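Local atomic coordinates of dihydroneopterin triphosphate diphosphatase (Escherichia coli O157:H7, PDB entry 5U7F), a protein that catalyses the hydrolysis of dihydroneopterin triphosphate to dihydroneopterin monophosphate and diphosphate, a step probably needed for efficient folate biosynthesis, and probably also hydrolyses nucleoside triphosphates, preferring dATP. Residues E56-E68 / L105-H118. Residues are numbered along the deposited sequence; the frame is centred on the assembly and turned at random.
Sequences EVKEEVTIDVVAE and LALPHERQIVFTEH. With CO (cobalt (II) ion), chain E; CO (cobalt (II) ion), chain F; CO (cobalt (II) ion), chain D.
E60 and E117 meet over two shared cobalt ions. E60 OE2 bridges both, 2.1 Å from the cobalt of chain E and from that of chain F. E117 gives one oxygen to each metal, OE2 to the cobalt of chain E and OE1 to that of chain F. Its CG is anti to the backbone N (chi1 -174°), and the extended chain carries the carboxylate to the metals. The two carboxylate planes stand 71° apart, and the shared metals probably offset their repulsion. E56 OE1 completes the glutamate set on the cobalt of chain E, and its OE2 binds that of chain D. T40 O joins E60 OE2 and E117 OE1 on the cobalt of chain F. This is the metal centre of a Nudix hydrolase, with E56 and E60 supplied by the Nudix box helix.

Behind the metals, E60 OE1 lies at the edge of the H118 ring, 3.4 Å from H118 CE1. H118 NE2 is hydrogen-bonded to Q37 OE1. One water joins E60 O, E117 N and H118 ND1.

Two threonine hydroxyls, one from each segment, tie the backbones together. T116 OG1 donates to E59 O over a very short 2.5 Å. T62 OG1 donates to V114 O at 2.7 Å, from above the carbonyl plane.

Farther out, E68 and R111 form a coplanar, end-on salt bridge. R111 NH1 meets E68 OE2 at 2.7 Å and R111 NH2 meets E68 OE1 at 2.8 Å, both through syn lone pairs. I63 CD1 lies over one guanidinium face and meets L107 CD1 tip to tip.

V61 CB packs on I113 CG2 at 3.7 Å. Both residues continue onto strand 23-29, through L27 and L25. V57 and L105 touch V14 of strand 10-18, while L70 closes on I63, V65, L105 and L107.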
loop_
_atom_site.group_PDB
_atom_site.type_symbol
_atom_site.label_atom_id
_atom_site.label_comp_id
_atom_site.label_asym_id
_atom_site.label_seq_id
_atom_site.Cartn_x
_atom_site.Cartn_y
_atom_site.Cartn_z
ATOM N N GLU A 56 2.157 4.882 7.912
ATOM C CA GLU A 56 2.347 3.509 7.475
ATOM C C GLU A 56 3.619 3.351 6.633
ATOM O O GLU A 56 4.272 2.322 6.668
ATOM C CB GLU A 56 1.132 3.051 6.686
ATOM C CG GLU A 56 -0.111 2.926 7.537
ATOM C CD GLU A 56 -0.131 1.674 8.454
ATOM O OE1 GLU A 56 0.654 0.758 8.190
ATOM O OE2 GLU A 56 -0.956 1.615 9.409
ATOM N N VAL A 57 3.975 4.370 5.867
ATOM C CA VAL A 57 5.173 4.271 5.052
ATOM C C VAL A 57 6.394 4.238 5.982
ATOM O O VAL A 57 7.322 3.457 5.760
ATOM C CB VAL A 57 5.272 5.422 4.036
ATOM C CG1 VAL A 57 6.684 5.506 3.431
ATOM C CG2 VAL A 57 4.222 5.216 2.936
ATOM N N LYS A 58 6.361 5.062 7.034
ATOM C CA LYS A 58 7.436 5.043 8.038
ATOM C C LYS A 58 7.491 3.681 8.744
ATOM O O LYS A 58 8.543 3.065 8.793
ATOM C CB LYS A 58 7.250 6.164 9.066
ATOM C CG LYS A 58 8.561 6.807 9.526
ATOM C CD LYS A 58 8.361 7.742 10.720
ATOM C CE LYS A 58 9.706 8.154 11.321
ATOM N NZ LYS A 58 9.569 8.984 12.563
ATOM N N GLU A 59 6.345 3.219 9.262
ATOM C CA GLU A 59 6.236 1.921 9.974
ATOM C C GLU A 59 6.614 0.693 9.135
ATOM O O GLU A 59 7.321 -0.195 9.620
ATOM C CB GLU A 59 4.795 1.708 10.504
ATOM C CG GLU A 59 4.357 2.647 11.643
ATOM C CD GLU A 59 2.897 2.421 12.112
ATOM O OE1 GLU A 59 2.424 3.174 13.000
ATOM O OE2 GLU A 59 2.232 1.483 11.606
ATOM N N GLU A 60 6.143 0.631 7.890
ATOM C CA GLU A 60 6.240 -0.581 7.090
ATOM C C GLU A 60 7.497 -0.718 6.249
ATOM O O GLU A 60 7.939 -1.830 5.985
ATOM C CB GLU A 60 5.029 -0.686 6.168
ATOM C CG GLU A 60 3.714 -0.861 6.981
ATOM C CD GLU A 60 2.565 -1.456 6.214
ATOM O OE1 GLU A 60 2.715 -1.679 5.008
ATOM O OE2 GLU A 60 1.490 -1.695 6.839
ATOM N N VAL A 61 8.062 0.393 5.793
ATOM C CA VAL A 61 9.281 0.300 5.022
ATOM C C VAL A 61 10.343 1.285 5.503
ATOM O O VAL A 61 11.318 1.501 4.803
ATOM C CB VAL A 61 9.018 0.491 3.519
ATOM C CG1 VAL A 61 8.079 -0.611 3.020
ATOM C CG2 VAL A 61 8.444 1.869 3.219
ATOM N N THR A 62 10.173 1.829 6.709
ATOM C CA THR A 62 11.190 2.693 7.336
ATOM C C THR A 62 11.673 3.849 6.444
ATOM O O THR A 62 12.848 4.203 6.445
ATOM C CB THR A 62 12.435 1.871 7.763
ATOM O OG1 THR A 62 12.051 0.526 8.098
ATOM C CG2 THR A 62 13.092 2.539 8.963
ATOM N N ILE A 63 10.760 4.418 5.669
ATOM C CA ILE A 63 11.055 5.585 4.857
ATOM C C ILE A 63 10.335 6.748 5.503
ATOM O O ILE A 63 9.127 6.712 5.651
ATOM C CB ILE A 63 10.611 5.391 3.384
ATOM C CG1 ILE A 63 11.498 4.337 2.736
ATOM C CG2 ILE A 63 10.650 6.724 2.613
ATOM C CD1 ILE A 63 11.247 4.051 1.257
ATOM N N ASP A 64 11.088 7.753 5.941
ATOM C CA ASP A 64 10.509 8.951 6.523
ATOM C C ASP A 64 10.396 10.040 5.458
ATOM O O ASP A 64 11.402 10.515 4.935
ATOM C CB ASP A 64 11.351 9.443 7.694
ATOM C CG ASP A 64 10.695 10.579 8.443
ATOM O OD1 ASP A 64 9.849 11.293 7.848
ATOM O OD2 ASP A 64 11.025 10.764 9.634
ATOM N N VAL A 65 9.168 10.457 5.169
ATOM C CA VAL A 65 8.903 11.294 3.989
ATOM C C VAL A 65 9.183 12.772 4.255
ATOM O O VAL A 65 9.572 13.513 3.352
ATOM C CB VAL A 65 7.420 11.114 3.506
ATOM C CG1 VAL A 65 7.037 12.157 2.471
ATOM C CG2 VAL A 65 7.215 9.725 2.925
ATOM N N VAL A 66 8.955 13.211 5.485
ATOM C CA VAL A 66 9.216 14.600 5.851
ATOM C C VAL A 66 10.707 14.867 5.832
ATOM O O VAL A 66 11.176 15.796 5.171
ATOM C CB VAL A 66 8.663 14.934 7.248
ATOM C CG1 VAL A 66 9.016 16.380 7.659
ATOM C CG2 VAL A 66 7.173 14.701 7.271
ATOM N N ALA A 67 11.454 14.031 6.547
ATOM C CA ALA A 67 12.889 14.230 6.696
ATOM C C ALA A 67 13.618 14.113 5.354
ATOM O O ALA A 67 14.496 14.921 5.054
ATOM C CB ALA A 67 13.434 13.254 7.681
ATOM N N GLU A 68 13.226 13.144 4.533
ATOM C CA GLU A 68 13.843 12.954 3.217
ATOM C C GLU A 68 13.334 13.937 2.176
ATOM O O GLU A 68 13.727 13.861 1.020
ATOM C CB GLU A 68 13.584 11.547 2.683
ATOM C CG GLU A 68 14.345 10.426 3.372
ATOM C CD GLU A 68 14.503 9.203 2.480
ATOM O OE1 GLU A 68 14.591 9.365 1.242
ATOM O OE2 GLU A 68 14.552 8.071 3.011
ATOM N N LEU A 105 4.082 7.354 -4.218
ATOM C CA LEU A 105 5.344 7.847 -3.676
ATOM C C LEU A 105 6.486 7.433 -4.593
ATOM O O LEU A 105 6.791 6.257 -4.763
ATOM C CB LEU A 105 5.581 7.345 -2.249
ATOM C CG LEU A 105 6.953 7.689 -1.651
ATOM C CD1 LEU A 105 7.112 9.203 -1.536
ATOM C CD2 LEU A 105 7.156 7.023 -0.314
ATOM N N ALA A 106 7.110 8.446 -5.184
ATOM C CA ALA A 106 8.182 8.263 -6.137
ATOM C C ALA A 106 9.494 8.411 -5.386
ATOM O O ALA A 106 9.723 9.443 -4.782
ATOM C CB ALA A 106 8.073 9.284 -7.250
ATOM N N LEU A 107 10.308 7.356 -5.363
ATOM C CA LEU A 107 11.665 7.465 -4.862
ATOM C C LEU A 107 12.573 7.754 -6.045
ATOM O O LEU A 107 12.249 7.405 -7.184
ATOM C CB LEU A 107 12.105 6.190 -4.154
ATOM C CG LEU A 107 11.168 5.707 -3.046
ATOM C CD1 LEU A 107 11.696 4.407 -2.463
ATOM C CD2 LEU A 107 10.980 6.758 -1.952
ATOM N N PRO A 108 13.716 8.400 -5.796
ATOM C CA PRO A 108 14.546 8.699 -6.963
ATOM C C PRO A 108 15.183 7.469 -7.589
ATOM O O PRO A 108 15.359 7.435 -8.810
ATOM C CB PRO A 108 15.620 9.652 -6.404
ATOM C CG PRO A 108 15.588 9.484 -4.935
ATOM C CD PRO A 108 14.187 9.088 -4.582
ATOM N N HIS A 109 15.477 6.467 -6.764
ATOM C CA HIS A 109 16.104 5.224 -7.197
ATOM C C HIS A 109 15.519 4.050 -6.412
ATOM O O HIS A 109 14.989 4.231 -5.316
ATOM C CB HIS A 109 17.630 5.250 -6.977
ATOM C CG HIS A 109 18.337 6.403 -7.636
ATOM N ND1 HIS A 109 18.710 6.391 -8.963
ATOM C CD2 HIS A 109 18.738 7.600 -7.145
ATOM C CE1 HIS A 109 19.314 7.530 -9.261
ATOM N NE2 HIS A 109 19.343 8.283 -8.176
ATOM N N GLU A 110 15.647 2.852 -6.957
ATOM C CA GLU A 110 15.404 1.648 -6.167
ATOM C C GLU A 110 16.357 1.734 -4.973
ATOM O O GLU A 110 17.427 2.358 -5.067
ATOM C CB GLU A 110 15.613 0.372 -6.996
ATOM C CG GLU A 110 14.715 0.356 -8.221
ATOM C CD GLU A 110 14.878 -0.861 -9.088
ATOM O OE1 GLU A 110 15.554 -1.825 -8.677
ATOM O OE2 GLU A 110 14.317 -0.855 -10.205
ATOM N N ARG A 111 15.946 1.193 -3.835
ATOM C CA ARG A 111 16.828 1.129 -2.675
ATOM C C ARG A 111 16.576 -0.115 -1.862
ATOM O O ARG A 111 15.629 -0.864 -2.084
ATOM C CB ARG A 111 16.658 2.352 -1.771
ATOM C CG ARG A 111 15.288 2.446 -1.126
ATOM C CD ARG A 111 15.214 3.453 -0.002
ATOM N NE ARG A 111 15.098 4.817 -0.505
ATOM C CZ ARG A 111 14.919 5.884 0.264
ATOM N NH1 ARG A 111 14.819 5.750 1.580
ATOM N NH2 ARG A 111 14.830 7.091 -0.293
ATOM N N GLN A 112 17.415 -0.272 -0.862
ATOM C CA GLN A 112 17.385 -1.420 0.006
ATOM C C GLN A 112 16.367 -1.108 1.093
ATOM O O GLN A 112 16.449 -0.056 1.712
ATOM C CB GLN A 112 18.794 -1.674 0.556
ATOM C CG GLN A 112 19.913 -1.674 -0.548
ATOM C CD GLN A 112 20.326 -0.269 -1.090
ATOM O OE1 GLN A 112 20.071 0.774 -0.464
ATOM N NE2 GLN A 112 20.960 -0.257 -2.271
ATOM N N ILE A 113 15.383 -1.992 1.286
ATOM C CA ILE A 113 14.270 -1.750 2.193
ATOM C C ILE A 113 14.330 -2.593 3.470
ATOM O O ILE A 113 14.458 -3.813 3.414
ATOM C CB ILE A 113 12.898 -2.048 1.478
ATOM C CG1 ILE A 113 12.718 -1.184 0.226
ATOM C CG2 ILE A 113 11.707 -1.845 2.426
ATOM C CD1 ILE A 113 12.674 0.288 0.503
ATOM N N VAL A 114 14.212 -1.920 4.607
ATOM C CA VAL A 114 13.993 -2.567 5.886
ATOM C C VAL A 114 12.518 -2.559 6.227
ATOM O O VAL A 114 11.922 -1.493 6.372
ATOM C CB VAL A 114 14.779 -1.867 6.989
ATOM C CG1 VAL A 114 14.480 -2.491 8.335
ATOM C CG2 VAL A 114 16.260 -1.946 6.673
ATOM N N PHE A 115 11.934 -3.749 6.373
ATOM C CA PHE A 115 10.483 -3.875 6.545
ATOM C C PHE A 115 10.144 -4.462 7.910
ATOM O O PHE A 115 10.992 -5.110 8.531
ATOM C CB PHE A 115 9.895 -4.740 5.419
ATOM C CG PHE A 115 10.632 -6.033 5.201
ATOM C CD1 PHE A 115 11.670 -6.105 4.286
ATOM C CD2 PHE A 115 10.299 -7.172 5.918
ATOM C CE1 PHE A 115 12.364 -7.288 4.083
ATOM C CE2 PHE A 115 10.998 -8.369 5.725
ATOM C CZ PHE A 115 12.030 -8.423 4.795
ATOM N N THR A 116 8.912 -4.236 8.364
ATOM C CA THR A 116 8.471 -4.665 9.698
ATOM C C THR A 116 7.219 -5.567 9.666
ATOM O O THR A 116 7.118 -6.545 10.410
ATOM C CB THR A 116 8.187 -3.434 10.580
ATOM O OG1 THR A 116 7.166 -2.631 9.975
ATOM C CG2 THR A 116 9.429 -2.588 10.735
ATOM N N GLU A 117 6.281 -5.249 8.785
ATOM C CA GLU A 117 4.990 -5.928 8.722
ATOM C C GLU A 117 4.989 -7.129 7.758
ATOM O O GLU A 117 4.025 -7.900 7.716
ATOM C CB GLU A 117 3.914 -4.886 8.308
ATOM C CG GLU A 117 2.459 -5.355 8.327
ATOM C CD GLU A 117 1.464 -4.217 8.011
ATOM O OE1 GLU A 117 0.807 -4.259 6.930
ATOM O OE2 GLU A 117 1.336 -3.280 8.850
ATOM N N HIS A 118 6.071 -7.301 6.997
ATOM C CA HIS A 118 6.078 -8.245 5.883
ATOM C C HIS A 118 7.187 -9.304 5.997
ATOM O O HIS A 118 7.980 -9.247 6.910
ATOM C CB HIS A 118 6.226 -7.471 4.586
ATOM C CG HIS A 118 5.050 -6.594 4.277
ATOM N ND1 HIS A 118 4.889 -5.346 4.839
ATOM C CD2 HIS A 118 3.950 -6.809 3.519
ATOM C CE1 HIS A 118 3.761 -4.811 4.413
ATOM N NE2 HIS A 118 3.173 -5.671 3.597
HETATM CO CO CO E . 0.731 -1.227 8.738
HETATM CO CO CO F . -0.197 -2.586 6.023
HETATM CO CO CO D . -1.789 0.107 10.647
HETATM O O HOH W 1 -0.643 0.927 12.285
HETATM O O HOH W 2 2.472 -0.751 9.894
HETATM O O HOH W 3 6.560 -4.083 6.404
HETATM O O HOH W 4 13.796 1.037 4.498
HETATM O O HOH W 5 -2.667 -1.373 12.151
HETATM O O HOH W 6 -0.103 -0.975 10.449
HETATM O O HOH W 7 -3.447 1.417 10.946
#